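Local coordinates for flagellar biosynthesis protein FlhA (Bacillus subtilis, PDB 3MIX), which takes part in exporting flagellar proteins through the flagellar type III secretion system, here represented by its cytosolic domain, at residues E26-A29 and E30-L34. Residues are numbered along the deposited sequence; the frame is centred on the assembly and turned at random.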
ATOM      1  N   GLU A  26      -9.949  -9.742  25.162  1.00 70.09           N
ATOM      2  CA  GLU A  26     -10.297 -10.503  26.360  1.00 72.64           C
ATOM      3  C   GLU A  26     -10.081  -9.650  27.606  1.00 73.61           C
ATOM      4  O   GLU A  26     -10.933  -9.620  28.502  1.00 74.90           O
ATOM      5  CB  GLU A  26      -9.457 -11.787  26.453  1.00 74.32           C
ATOM      6  CG  GLU A  26      -9.534 -12.712  25.231  1.00 74.23           C
ATOM      7  CD  GLU A  26     -10.945 -13.219  24.944  1.00 75.52           C
ATOM      8  OE1 GLU A  26     -11.712 -13.494  25.900  1.00 77.88           O
ATOM      9  OE2 GLU A  26     -11.283 -13.348  23.750  1.00 74.57           O
ATOM     10  N   GLU A  27      -8.945  -8.951  27.643  1.00 72.81           N
ATOM     11  CA  GLU A  27      -8.615  -8.067  28.752  1.00 73.99           C
ATOM     12  C   GLU A  27      -9.523  -6.840  28.787  1.00 72.97           C
ATOM     13  O   GLU A  27     -10.055  -6.500  29.839  1.00 74.55           O
ATOM     14  CB  GLU A  27      -7.143  -7.648  28.702  1.00 74.05           C
ATOM     15  CG  GLU A  27      -6.585  -7.240  30.076  1.00 77.21           C
ATOM     16  CD  GLU A  27      -5.157  -6.712  30.026  1.00 77.73           C
ATOM     17  OE1 GLU A  27      -4.449  -6.962  29.021  1.00 77.19           O
ATOM     18  OE2 GLU A  27      -4.748  -6.041  30.999  1.00 78.81           O
ATOM     19  N   GLU A  28      -9.700  -6.192  27.634  1.00 70.47           N
ATOM     20  CA  GLU A  28     -10.627  -5.061  27.471  1.00 69.64           C
ATOM     21  C   GLU A  28     -12.027  -5.407  28.005  1.00 70.45           C
ATOM     22  O   GLU A  28     -12.618  -4.630  28.758  1.00 71.38           O
ATOM     23  CB  GLU A  28     -10.697  -4.633  25.990  1.00 67.15           C
ATOM     24  CG  GLU A  28     -11.404  -3.296  25.703  1.00 67.49           C
ATOM     25  CD  GLU A  28     -11.498  -2.964  24.197  1.00 67.78           C
ATOM     26  OE1 GLU A  28     -10.672  -3.477  23.404  1.00 67.03           O
ATOM     27  OE2 GLU A  28     -12.403  -2.185  23.803  1.00 67.47           O
ATOM     28  N   ALA A  29     -12.543  -6.572  27.614  1.00 69.98           N
ATOM     29  CA  ALA A  29     -13.837  -7.054  28.097  1.00 71.12           C
ATOM     30  C   ALA A  29     -13.811  -7.312  29.603  1.00 73.72           C
ATOM     31  O   ALA A  29     -14.727  -6.901  30.314  1.00 74.83           O
ATOM     32  CB  ALA A  29     -14.253  -8.314  27.358  1.00 70.49           C
ATOM     33  N   GLU A  30     -12.762  -7.986  30.074  1.00 74.54           N
ATOM     34  CA  GLU A  30     -12.670  -8.354  31.490  1.00 77.63           C
ATOM     35  C   GLU A  30     -12.327  -7.166  32.393  1.00 78.49           C
ATOM     36  O   GLU A  30     -12.901  -7.036  33.472  1.00 80.77           O
ATOM     37  CB  GLU A  30     -11.725  -9.552  31.706  1.00 78.63           C
ATOM     38  CG  GLU A  30     -11.730 -10.164  33.125  1.00 82.14           C
ATOM     39  CD  GLU A  30     -13.112 -10.595  33.643  1.00 84.00           C
ATOM     40  OE1 GLU A  30     -14.083 -10.656  32.861  1.00 82.34           O
ATOM     41  OE2 GLU A  30     -13.225 -10.879  34.857  1.00 87.27           O
ATOM     42  N   VAL A  31     -11.412  -6.303  31.948  1.00 77.15           N
ATOM     43  CA  VAL A  31     -11.095  -5.059  32.667  1.00 77.87           C
ATOM     44  C   VAL A  31     -12.353  -4.193  32.786  1.00 77.39           C
ATOM     45  O   VAL A  31     -12.770  -3.851  33.897  1.00 79.60           O
ATOM     46  CB  VAL A  31      -9.919  -4.267  32.002  1.00 76.64           C
ATOM     47  CG1 VAL A  31      -9.902  -2.801  32.453  1.00 77.67           C
ATOM     48  CG2 VAL A  31      -8.575  -4.934  32.316  1.00 77.98           C
ATOM     49  N   ASP A  32     -12.961  -3.868  31.645  1.00 74.34           N
ATOM     50  CA  ASP A  32     -14.222  -3.121  31.620  1.00 73.73           C
ATOM     51  C   ASP A  32     -15.420  -3.983  32.062  1.00 74.28           C
ATOM     52  O   ASP A  32     -15.256  -5.131  32.484  1.00 75.29           O
ATOM     53  CB  ASP A  32     -14.460  -2.500  30.232  1.00 71.37           C
ATOM     54  CG  ASP A  32     -13.487  -1.369  29.917  1.00 70.99           C
ATOM     55  OD1 ASP A  32     -13.329  -0.461  30.760  1.00 73.90           O
ATOM     56  OD2 ASP A  32     -12.884  -1.379  28.821  1.00 69.51           O
ATOM     57  N   GLU A  33     -16.620  -3.419  31.961  1.00 73.34           N
ATOM     58  CA  GLU A  33     -17.838  -4.075  32.451  1.00 74.27           C
ATOM     59  C   GLU A  33     -18.601  -4.879  31.387  1.00 71.42           C
ATOM     60  O   GLU A  33     -19.666  -5.412  31.676  1.00 73.07           O
ATOM     61  CB  GLU A  33     -18.778  -3.035  33.094  1.00 76.32           C
ATOM     62  CG  GLU A  33     -19.402  -2.025  32.096  1.00 76.09           C
ATOM     63  CD  GLU A  33     -18.431  -0.935  31.645  1.00 76.03           C
ATOM     64  OE1 GLU A  33     -17.627  -1.175  30.709  1.00 74.08           O
ATOM     65  OE2 GLU A  33     -18.486   0.175  32.221  1.00 78.26           O
ATOM     66  N   LEU A  34     -18.052  -4.979  30.178  1.00 67.00           N
ATOM     67  CA  LEU A  34     -18.769  -5.549  29.017  1.00 63.79           C
ATOM     68  C   LEU A  34     -19.402  -6.934  29.248  1.00 63.99           C
ATOM     69  O   LEU A  34     -18.730  -7.960  29.171  1.00 63.78           O
ATOM     70  CB  LEU A  34     -17.871  -5.551  27.777  1.00 60.93           C
ATOM     71  CG  LEU A  34     -17.171  -4.239  27.392  1.00 59.38           C
ATOM     72  CD1 LEU A  34     -16.536  -4.355  26.016  1.00 56.75           C
ATOM     73  CD2 LEU A  34     -18.097  -3.017  27.431  1.00 59.79           C
TER
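E27 and V31, one helical turn apart, lie side by side and point the same way. E27 holds CG anti to its own N (chi1 -156°), which brings CG of E27 to 3.8 Å from CG2 of V31, the methyl branch that sits beside the V31 backbone N; beyond CG the E27 chain runs on extended. The same branch reaches back over the backbone, with V31 CG2 3.3 Å from E27 O. V31 N also donates to E27 O. The E27 side chain touches A98 and that of V31 touches I97, both in a neighbouring loop.

One residue on, E28 and D32 approach differently. Both are acidic, and their carboxylate planes stand 84° apart; the nearest side-chain approach is E28 CG to D32 OD2, 3.9 Å. Their charged ends are further apart, with E28 OE2 and D32 OD2 separated by 5.1 Å. The extended E28 chain, again starting with CG opposite N, carries its carboxylate to H45, which hydrogen-bonds OE2, and into a weak, long ion pair with R94. These partners probably temper the repulsion from D32 and hold the E28 end in place. With CG beside its own N (chi1 -69°), D32 turns OD2 to 3.3 Å from E28 O, a contact of two acceptors and not a bond, while D32 N donates to that same oxygen.

E30 N completes the series by donating to E26 O at 2.9 Å. On another side of the turn A29 and L34 both touch L43, so the chain after the helix returns to the same apolar neighbour. Successive i to i+4 backbone bonds, followed by departure from helical geometry at D32, mark the C-terminal end of the short surface helix 24-31 near the N-terminus of the FlhA cytosolic domain.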